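Local coordinates for multiheme cytochrome cf (Carboxydothermus ferrireducens DSM 11255, PDB 6QVM), which probably carries electrons across the S-layer through its chain of bound hemes to reduce insoluble Fe(III) outside the cell, at residues 379-382 / 383-386; 414-417 / 418-421; 437-440 / 441-445. All coordinates share one frame; numbering follows the deposited sequence.

Interaction 1: 379-382 / 383-386; sequences ASAT and CEKC. With CA (calcium ion), chain S; HEC (heme c), chain J.
Ser380 O accepts two backbone hydrogen bonds from the turn it opens, from Cys383 N and Glu384 N, each at 2.9 Å. The two donors approach differently: Glu384 N lies in the carbonyl plane with a C=O...N angle of 158°, whereas Cys383 N sits above it, 54° out of plane. The same turn swings the Glu384 side chain back over Ser380. With CG anti to the carbonyl carbon (chi1 -80°) and the chain extended beyond it, the carboxylate lies alongside Ser380, Glu384 OE1 coming 3.8 Å from Ser380 CB, while Glu384 OE2 binds the calcium ion at 2.4 Å. Cys383 and Cys386 are the two cysteines of a CXXCH heme c motif, and their sulphurs form the thioethers: Cys383 SG to CAB of the heme at 1.8 Å, Cys386 SG to CAC at 1.9 Å. Lys385, between the two cysteines in sequence, folds its aliphatic part beside Thr382 O. A water donates to Thr382 O at 2.8 Å and accepts a weak bond from Lys385 NZ. Further out, Asn398, Asp399 and the carbonyl of Gly395 join Glu384 and three waters round the calcium. Ser380 OG bonds to Tyr397 OH and Thr382 OG1 to Ile377 O.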
loop_
_atom_site.group_PDB
_atom_site.type_symbol
_atom_site.label_atom_id
_atom_site.label_comp_id
_atom_site.label_asym_id
_atom_site.label_seq_id
_atom_site.Cartn_x
_atom_site.Cartn_y
_atom_site.Cartn_z
ATOM N N ALA A 379 -8.703 -4.751 5.422
ATOM C CA ALA A 379 -10.085 -4.834 4.979
ATOM C C ALA A 379 -10.262 -4.092 3.662
ATOM O O ALA A 379 -9.597 -3.088 3.396
ATOM C CB ALA A 379 -11.025 -4.255 6.037
ATOM N N SER A 380 -11.174 -4.603 2.834
ATOM C CA SER A 380 -11.390 -4.027 1.512
ATOM C C SER A 380 -11.843 -2.578 1.575
ATOM O O SER A 380 -11.688 -1.852 0.589
ATOM C CB SER A 380 -12.423 -4.850 0.746
ATOM O OG SER A 380 -11.952 -6.166 0.528
ATOM N N ALA A 381 -12.399 -2.146 2.709
ATOM C CA ALA A 381 -12.865 -0.768 2.827
ATOM C C ALA A 381 -11.722 0.227 2.682
ATOM O O ALA A 381 -11.950 1.383 2.311
ATOM C CB ALA A 381 -13.573 -0.570 4.165
ATOM N N THR A 382 -10.491 -0.200 2.982
ATOM C CA THR A 382 -9.334 0.668 2.781
ATOM C C THR A 382 -9.222 1.095 1.322
ATOM O O THR A 382 -8.846 2.234 1.019
ATOM C CB THR A 382 -8.065 -0.046 3.240
ATOM O OG1 THR A 382 -8.155 -0.311 4.645
ATOM C CG2 THR A 382 -6.828 0.795 2.965
ATOM N N CYS A 383 -9.587 0.203 0.403
ATOM C CA CYS A 383 -9.508 0.476 -1.026
ATOM C C CYS A 383 -10.828 0.934 -1.631
ATOM O O CYS A 383 -10.824 1.699 -2.603
ATOM C CB CYS A 383 -9.037 -0.773 -1.778
ATOM S SG CYS A 383 -7.808 -1.756 -0.893
ATOM N N GLU A 384 -11.955 0.495 -1.068
ATOM C CA GLU A 384 -13.253 0.739 -1.683
ATOM C C GLU A 384 -13.670 2.203 -1.641
ATOM O O GLU A 384 -14.566 2.592 -2.391
ATOM C CB GLU A 384 -14.323 -0.118 -1.009
ATOM C CG GLU A 384 -14.348 -1.563 -1.481
ATOM C CD GLU A 384 -15.165 -2.457 -0.569
ATOM O OE1 GLU A 384 -15.152 -2.232 0.657
ATOM O OE2 GLU A 384 -15.831 -3.380 -1.078
ATOM N N LYS A 385 -13.056 3.024 -0.788
ATOM C CA LYS A 385 -13.446 4.428 -0.750
ATOM C C LYS A 385 -13.049 5.164 -2.021
ATOM O O LYS A 385 -13.580 6.248 -2.284
ATOM C CB LYS A 385 -12.847 5.110 0.478
ATOM C CG LYS A 385 -11.340 5.011 0.577
ATOM C CD LYS A 385 -10.913 4.939 2.038
ATOM C CE LYS A 385 -9.693 5.812 2.320
ATOM N NZ LYS A 385 -9.363 5.866 3.773
ATOM N N CYS A 386 -12.133 4.601 -2.809
ATOM C CA CYS A 386 -11.843 5.069 -4.160
ATOM C C CYS A 386 -12.265 4.076 -5.232
ATOM O O CYS A 386 -12.856 4.476 -6.235
ATOM C CB CYS A 386 -10.350 5.373 -4.317
ATOM S SG CYS A 386 -9.701 6.613 -3.174
HETATM CA CA CA S . -18.010 -3.466 -2.057
HETATM FE FE HEC J . -6.074 2.113 -6.121
HETATM C CHA HEC J . -4.964 2.386 -9.326
HETATM C CHB HEC J . -5.555 -1.298 -6.241
HETATM C CHC HEC J . -6.651 1.898 -2.735
HETATM C CHD HEC J . -7.155 5.395 -6.103
HETATM N NA HEC J . -5.380 0.789 -7.507
HETATM C C1A HEC J . -5.021 1.114 -8.799
HETATM C C2A HEC J . -4.714 -0.113 -9.507
HETATM C C3A HEC J . -4.881 -1.131 -8.657
HETATM C C4A HEC J . -5.309 -0.583 -7.388
HETATM C CMA HEC J . -4.673 -2.622 -8.985
HETATM C CAA HEC J . -4.279 -0.210 -10.985
HETATM C CBA HEC J . -2.756 -0.226 -11.058
HETATM C CGA HEC J . -2.347 -0.468 -12.487
HETATM O O1A HEC J . -3.006 0.079 -13.416
HETATM O O2A HEC J . -1.351 -1.208 -12.694
HETATM N NB HEC J . -6.108 0.585 -4.748
HETATM C C1B HEC J . -5.809 -0.742 -5.004
HETATM C C2B HEC J . -5.815 -1.455 -3.747
HETATM C C3B HEC J . -6.128 -0.577 -2.772
HETATM C C4B HEC J . -6.313 0.728 -3.388
HETATM C CMB HEC J . -5.550 -2.974 -3.631
HETATM C CAB HEC J . -6.267 -0.871 -1.256
HETATM C CBB HEC J . -4.971 -1.454 -0.637
HETATM N NC HEC J . -6.830 3.392 -4.706
HETATM C C1C HEC J . -6.896 3.120 -3.346
HETATM C C2C HEC J . -7.299 4.338 -2.658
HETATM C C3C HEC J . -7.378 5.332 -3.576
HETATM C C4C HEC J . -7.124 4.736 -4.886
HETATM C CMC HEC J . -7.430 4.477 -1.120
HETATM C CAC HEC J . -7.781 6.822 -3.353
HETATM C CBC HEC J . -6.866 7.579 -2.359
HETATM N ND HEC J . -6.064 3.648 -7.496
HETATM C C1D HEC J . -6.568 4.932 -7.268
HETATM C C2D HEC J . -6.390 5.709 -8.472
HETATM C C3D HEC J . -5.709 4.767 -9.469
HETATM C C4D HEC J . -5.542 3.512 -8.780
HETATM C CMD HEC J . -6.795 7.175 -8.714
HETATM C CAD HEC J . -5.262 5.093 -10.903
HETATM C CBD HEC J . -3.771 5.431 -10.792
HETATM C CGD HEC J . -3.204 5.943 -12.091
HETATM O O1D HEC J . -3.792 5.626 -13.158
HETATM O O2D HEC J . -2.164 6.656 -12.054
HETATM O O HOH W 1 -7.412 3.897 2.710
HETATM O O HOH W 2 -18.069 -1.190 -1.001
HETATM O O HOH W 3 -18.715 -1.856 -3.803
HETATM O O HOH W 4 -19.327 -3.587 0.230
#

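Interaction 2: 414-417 / 418-421; sequences HGIS and LQTI. With HEC (heme c), chain M.
Thr420 N donates to Ile416 O at 3.1 Å, nearly along the C=O axis, and so closes the first turn of helix 417-422 on the loop that precedes it. Two side chains of that helix reach back to Ile416. The Gln419 side chain lies slantwise against Ile416, CD 4.0 Å from Ile416 CB, and the hydroxyl of Thr420 comes within 4.0 Å of Ile416 CG1. The Thr420 hydroxyl donates to propionate oxygen O2D of the heme at 2.7 Å; OG1 is directed there by standing anti to its own carbonyl carbon (chi1 -73°). Ile416 CG1 approaches the same oxygen at 3.4 Å, so an apolar branch flanks the propionate next to the hydroxyl that binds it. With only a methyl group at Ile416, as in an alanine, a gap is likely to open between Gln419, Thr420 and the propionate, and the Gln419 amide to lose the surface it rests on. Ser417 faces elsewhere, its OG bonded to His435 O. Two residues before Ile416, His414 NE2 binds the heme iron at 2.0 Å, and the Phe561 ring meets the imidazole with the planes at about 60°. Lys562 NZ is a further hydrogen-bonding partner of the heme. The second axial ligand is NE2 of His501, the histidine of a CXXCH motif, which makes this the bis-histidine heme c site characteristic of multiheme cytochromes.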
loop_
_atom_site.group_PDB
_atom_site.type_symbol
_atom_site.label_atom_id
_atom_site.label_comp_id
_atom_site.label_asym_id
_atom_site.label_seq_id
_atom_site.Cartn_x
_atom_site.Cartn_y
_atom_site.Cartn_z
ATOM N N HIS A 414 -16.525 -14.344 -2.818
ATOM C CA HIS A 414 -15.228 -14.062 -2.212
ATOM C C HIS A 414 -15.353 -13.155 -0.992
ATOM O O HIS A 414 -14.464 -13.161 -0.134
ATOM C CB HIS A 414 -14.280 -13.427 -3.230
ATOM C CG HIS A 414 -13.858 -14.355 -4.329
ATOM N ND1 HIS A 414 -14.311 -14.233 -5.626
ATOM C CD2 HIS A 414 -13.023 -15.421 -4.324
ATOM C CE1 HIS A 414 -13.775 -15.186 -6.372
ATOM N NE2 HIS A 414 -12.990 -15.921 -5.605
ATOM N N GLY A 415 -16.437 -12.384 -0.895
ATOM C CA GLY A 415 -16.592 -11.485 0.234
ATOM C C GLY A 415 -16.977 -12.208 1.510
ATOM O O GLY A 415 -16.492 -11.875 2.593
ATOM N N ILE A 416 -17.876 -13.185 1.403
ATOM C CA ILE A 416 -18.360 -13.938 2.545
ATOM C C ILE A 416 -17.510 -15.171 2.824
ATOM O O ILE A 416 -17.950 -16.059 3.556
ATOM C CB ILE A 416 -19.840 -14.319 2.372
ATOM C CG1 ILE A 416 -20.001 -15.368 1.277
ATOM C CG2 ILE A 416 -20.679 -13.096 2.035
ATOM C CD1 ILE A 416 -21.432 -15.586 0.813
ATOM N N SER A 417 -16.304 -15.258 2.246
ATOM C CA SER A 417 -15.510 -16.479 2.339
ATOM C C SER A 417 -15.304 -16.918 3.773
ATOM O O SER A 417 -15.195 -18.114 4.039
ATOM C CB SER A 417 -14.155 -16.291 1.662
ATOM O OG SER A 417 -13.220 -15.643 2.527
ATOM N N LEU A 418 -15.202 -15.970 4.706
ATOM C CA LEU A 418 -14.873 -16.327 6.085
ATOM C C LEU A 418 -16.107 -16.769 6.863
ATOM O O LEU A 418 -16.079 -17.789 7.561
ATOM C CB LEU A 418 -14.198 -15.146 6.776
ATOM C CG LEU A 418 -14.170 -15.212 8.295
ATOM C CD1 LEU A 418 -12.886 -15.853 8.815
ATOM C CD2 LEU A 418 -14.381 -13.826 8.889
ATOM N N GLN A 419 -17.189 -15.997 6.784
ATOM C CA GLN A 419 -18.384 -16.356 7.537
ATOM C C GLN A 419 -19.032 -17.638 7.019
ATOM O O GLN A 419 -19.865 -18.229 7.716
ATOM C CB GLN A 419 -19.388 -15.195 7.527
ATOM C CG GLN A 419 -20.281 -15.124 6.307
ATOM C CD GLN A 419 -20.915 -13.759 6.149
ATOM O OE1 GLN A 419 -20.269 -12.741 6.386
ATOM N NE2 GLN A 419 -22.186 -13.730 5.759
ATOM N N THR A 420 -18.664 -18.083 5.817
ATOM C CA THR A 420 -19.019 -19.430 5.390
ATOM C C THR A 420 -18.416 -20.468 6.328
ATOM O O THR A 420 -19.084 -21.435 6.713
ATOM C CB THR A 420 -18.547 -19.660 3.954
ATOM O OG1 THR A 420 -19.375 -18.922 3.048
ATOM C CG2 THR A 420 -18.578 -21.143 3.601
ATOM N N ILE A 421 -17.161 -20.263 6.732
ATOM C CA ILE A 421 -16.514 -21.184 7.660
ATOM C C ILE A 421 -17.050 -20.989 9.073
ATOM O O ILE A 421 -17.139 -21.948 9.850
ATOM C CB ILE A 421 -14.985 -21.008 7.603
ATOM C CG1 ILE A 421 -14.504 -21.030 6.153
ATOM C CG2 ILE A 421 -14.294 -22.098 8.400
ATOM C CD1 ILE A 421 -14.689 -22.359 5.460
HETATM FE FE HEC M . -12.377 -17.793 -6.032
HETATM C CHA HEC M . -15.624 -18.251 -5.039
HETATM C CHB HEC M . -13.395 -17.671 -9.312
HETATM C CHC HEC M . -9.272 -16.673 -6.938
HETATM C CHD HEC M . -11.208 -18.756 -2.970
HETATM N NA HEC M . -14.152 -17.973 -6.999
HETATM C C1A HEC M . -15.387 -18.112 -6.394
HETATM C C2A HEC M . -16.390 -18.084 -7.438
HETATM C C3A HEC M . -15.776 -17.924 -8.611
HETATM C C4A HEC M . -14.359 -17.859 -8.358
HETATM C CMA HEC M . -16.461 -17.842 -9.987
HETATM C CAA HEC M . -17.910 -18.179 -7.222
HETATM C CBA HEC M . -18.333 -16.711 -7.136
HETATM C CGA HEC M . -19.817 -16.551 -6.967
HETATM O O1A HEC M . -20.579 -17.480 -7.353
HETATM O O2A HEC M . -20.230 -15.477 -6.452
HETATM N NB HEC M . -11.480 -17.287 -7.811
HETATM C C1B HEC M . -12.117 -17.218 -9.039
HETATM C C2B HEC M . -11.208 -16.595 -9.981
HETATM C C3B HEC M . -10.054 -16.329 -9.326
HETATM C C4B HEC M . -10.212 -16.756 -7.945
HETATM C CMB HEC M . -11.531 -16.372 -11.478
HETATM C CAB HEC M . -8.772 -15.674 -9.898
HETATM C CBB HEC M . -9.044 -14.231 -10.388
HETATM N NC HEC M . -10.563 -17.808 -5.154
HETATM C C1C HEC M . -9.429 -17.183 -5.656
HETATM C C2C HEC M . -8.424 -17.151 -4.604
HETATM C C3C HEC M . -8.986 -17.657 -3.476
HETATM C C4C HEC M . -10.327 -18.117 -3.825
HETATM C CMC HEC M . -7.054 -16.442 -4.746
HETATM C CAC HEC M . -8.352 -17.868 -2.066
HETATM C CBC HEC M . -7.779 -16.578 -1.437
HETATM N ND HEC M . -13.289 -18.394 -4.257
HETATM C C1D HEC M . -12.581 -18.786 -3.125
HETATM C C2D HEC M . -13.516 -19.227 -2.122
HETATM C C3D HEC M . -14.913 -19.067 -2.763
HETATM C C4D HEC M . -14.662 -18.548 -4.092
HETATM C CMD HEC M . -13.118 -19.743 -0.724
HETATM C CAD HEC M . -16.317 -19.390 -2.189
HETATM C CBD HEC M . -16.457 -19.076 -0.698
HETATM C CGD HEC M . -17.916 -18.988 -0.317
HETATM O O1D HEC M . -18.766 -19.656 -0.967
HETATM O O2D HEC M . -18.228 -18.248 0.652
#

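Interaction 3: 437-440 / 441-445; sequences QDYR and TALED
Leu443 lies over one face of the Tyr439 ring, its CB 4.1 Å above the plane and offset toward the rim, while the ring of Phe467 meets that of Tyr439 edge-to-face. The Leu443 chain crosses the tyrosine obliquely and ends at its outer part: CD2 is 3.7 Å from Tyr439 CE1 and 3.6 Å from Tyr439 OH. Tyr439 and Leu443, one turn apart, share a flank of the helix; with CG anti to the backbone N in both (chi1 171° and 166°), CD2 of Leu443 reaches the CE1-OH side of the tyrosine. The second flat group, the Gln437 amide, turns its NE2 to the methyl of Thr441 at 3.2 Å from CG2, the two chains crossing at about a right angle.

These are i to i+4 pairs along the opening turns of helix 437-449, and the backbone follows the same spacing. Leu443 N donates to Tyr439 O at 2.7 Å in an almost straight bond (174° at the hydrogen), whereas Ala442 N and Glu444 N stand above the carbonyl planes of Asp438 and Arg440. Thr441 N in turn donates to Gln437 O at 3.2 Å. A water links the Thr441 hydroxyl, 2.8 Å from OG1, to Asp438 O, to which it donates at 2.9 Å.

The polar ends on the first turn tie the helix to its surroundings. Asp438 takes backbone N-H groups of Lys468 and Leu469 on its two carboxylate oxygens, and Gln437 OE1 bonds to Thr475 OG1. Arg440 forms a salt bridge with Glu499 through NH1 and binds Glu433 O through NH2; Gln437 also touches a heme c.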
loop_
_atom_site.group_PDB
_atom_site.type_symbol
_atom_site.label_atom_id
_atom_site.label_comp_id
_atom_site.label_asym_id
_atom_site.label_seq_id
_atom_site.Cartn_x
_atom_site.Cartn_y
_atom_site.Cartn_z
ATOM N N GLN A 437 -8.275 -13.734 4.916
ATOM C CA GLN A 437 -7.097 -12.925 4.615
ATOM C C GLN A 437 -6.185 -12.795 5.829
ATOM O O GLN A 437 -4.966 -12.961 5.715
ATOM C CB GLN A 437 -7.512 -11.546 4.107
ATOM C CG GLN A 437 -6.401 -10.507 4.145
ATOM C CD GLN A 437 -5.244 -10.851 3.225
ATOM O OE1 GLN A 437 -5.382 -11.652 2.300
ATOM N NE2 GLN A 437 -4.091 -10.251 3.480
ATOM N N ASP A 438 -6.750 -12.491 7.003
ATOM C CA ASP A 438 -5.899 -12.318 8.174
ATOM C C ASP A 438 -5.325 -13.635 8.675
ATOM O O ASP A 438 -4.328 -13.613 9.402
ATOM C CB ASP A 438 -6.653 -11.589 9.295
ATOM C CG ASP A 438 -8.035 -12.151 9.541
ATOM O OD1 ASP A 438 -8.571 -12.836 8.651
ATOM O OD2 ASP A 438 -8.597 -11.892 10.625
ATOM N N TYR A 439 -5.914 -14.776 8.301
ATOM C CA TYR A 439 -5.258 -16.049 8.576
ATOM C C TYR A 439 -4.034 -16.226 7.692
ATOM O O TYR A 439 -2.967 -16.625 8.168
ATOM C CB TYR A 439 -6.219 -17.217 8.376
ATOM C CG TYR A 439 -5.519 -18.571 8.444
ATOM C CD1 TYR A 439 -5.050 -19.203 7.292
ATOM C CD2 TYR A 439 -5.317 -19.207 9.661
ATOM C CE1 TYR A 439 -4.406 -20.422 7.355
ATOM C CE2 TYR A 439 -4.679 -20.429 9.731
ATOM C CZ TYR A 439 -4.226 -21.034 8.578
ATOM O OH TYR A 439 -3.590 -22.254 8.654
ATOM N N ARG A 440 -4.184 -15.958 6.392
ATOM C CA ARG A 440 -3.107 -16.223 5.442
ATOM C C ARG A 440 -1.858 -15.418 5.776
ATOM O O ARG A 440 -0.736 -15.913 5.622
ATOM C CB ARG A 440 -3.580 -15.929 4.020
ATOM C CG ARG A 440 -4.623 -16.911 3.508
ATOM C CD ARG A 440 -5.316 -16.392 2.260
ATOM N NE ARG A 440 -4.368 -16.092 1.190
ATOM C CZ ARG A 440 -3.984 -16.964 0.260
ATOM N NH1 ARG A 440 -3.113 -16.605 -0.675
ATOM N NH2 ARG A 440 -4.469 -18.197 0.266
ATOM N N THR A 441 -2.031 -14.178 6.239
ATOM C CA THR A 441 -0.880 -13.372 6.631
ATOM C C THR A 441 -0.354 -13.788 7.998
ATOM O O THR A 441 0.861 -13.825 8.207
ATOM C CB THR A 441 -1.237 -11.889 6.625
ATOM O OG1 THR A 441 -2.327 -11.658 7.526
ATOM C CG2 THR A 441 -1.622 -11.444 5.223
ATOM N N ALA A 442 -1.251 -14.112 8.934
ATOM C CA ALA A 442 -0.815 -14.595 10.241
ATOM C C ALA A 442 0.001 -15.872 10.099
ATOM O O ALA A 442 1.082 -16.004 10.687
ATOM C CB ALA A 442 -2.022 -14.817 11.148
ATOM N N LEU A 443 -0.504 -16.825 9.312
ATOM C CA LEU A 443 0.224 -18.065 9.063
ATOM C C LEU A 443 1.588 -17.789 8.447
ATOM O O LEU A 443 2.608 -18.312 8.906
ATOM C CB LEU A 443 -0.600 -18.976 8.155
ATOM C CG LEU A 443 0.120 -20.164 7.513
ATOM C CD1 LEU A 443 0.762 -21.058 8.561
ATOM C CD2 LEU A 443 -0.842 -20.961 6.645
ATOM N N GLU A 444 1.620 -16.968 7.394
ATOM C CA GLU A 444 2.886 -16.648 6.742
ATOM C C GLU A 444 3.853 -15.952 7.695
ATOM O O GLU A 444 5.074 -16.076 7.538
ATOM C CB GLU A 444 2.622 -15.796 5.502
ATOM C CG GLU A 444 3.520 -14.584 5.366
ATOM C CD GLU A 444 3.894 -14.297 3.923
ATOM O OE1 GLU A 444 3.006 -14.347 3.043
ATOM O OE2 GLU A 444 5.086 -14.032 3.668
ATOM N N ASP A 445 3.331 -15.230 8.692
ATOM C CA ASP A 445 4.196 -14.629 9.703
ATOM C C ASP A 445 4.798 -15.679 10.630
ATOM O O ASP A 445 5.934 -15.517 11.089
ATOM C CB ASP A 445 3.423 -13.590 10.515
ATOM C CG ASP A 445 3.325 -12.258 9.806
ATOM O OD1 ASP A 445 4.041 -12.064 8.799
ATOM O OD2 ASP A 445 2.528 -11.405 10.247
HETATM O O HOH W 5 -2.638 -11.410 10.333
#

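How the interactions relate
From the N terminus, interactions 1, 2 and 3 come in series, each a turn between adjoining segments, so none closes a long loop, nests in another or crosses it. Residues 379-386 form a short helical turn carrying two heme-attaching cysteines and a calcium ligand; 414-421 lead from a loop into helix 417-422; 437-445 open the next helix, 437-449. Their centres are 16 to 19 Å apart and they do not touch. Residues 469-472 join all three: Leu469 and Thr472 meet both interactions 1 and 3, while Ile471 meets interaction 2. Tyr397 also bridges interactions 1 and 2, binding Ser380 and touching His414. Residues 469-472 thus run past two heme-binding turns and the start of helix 437-449.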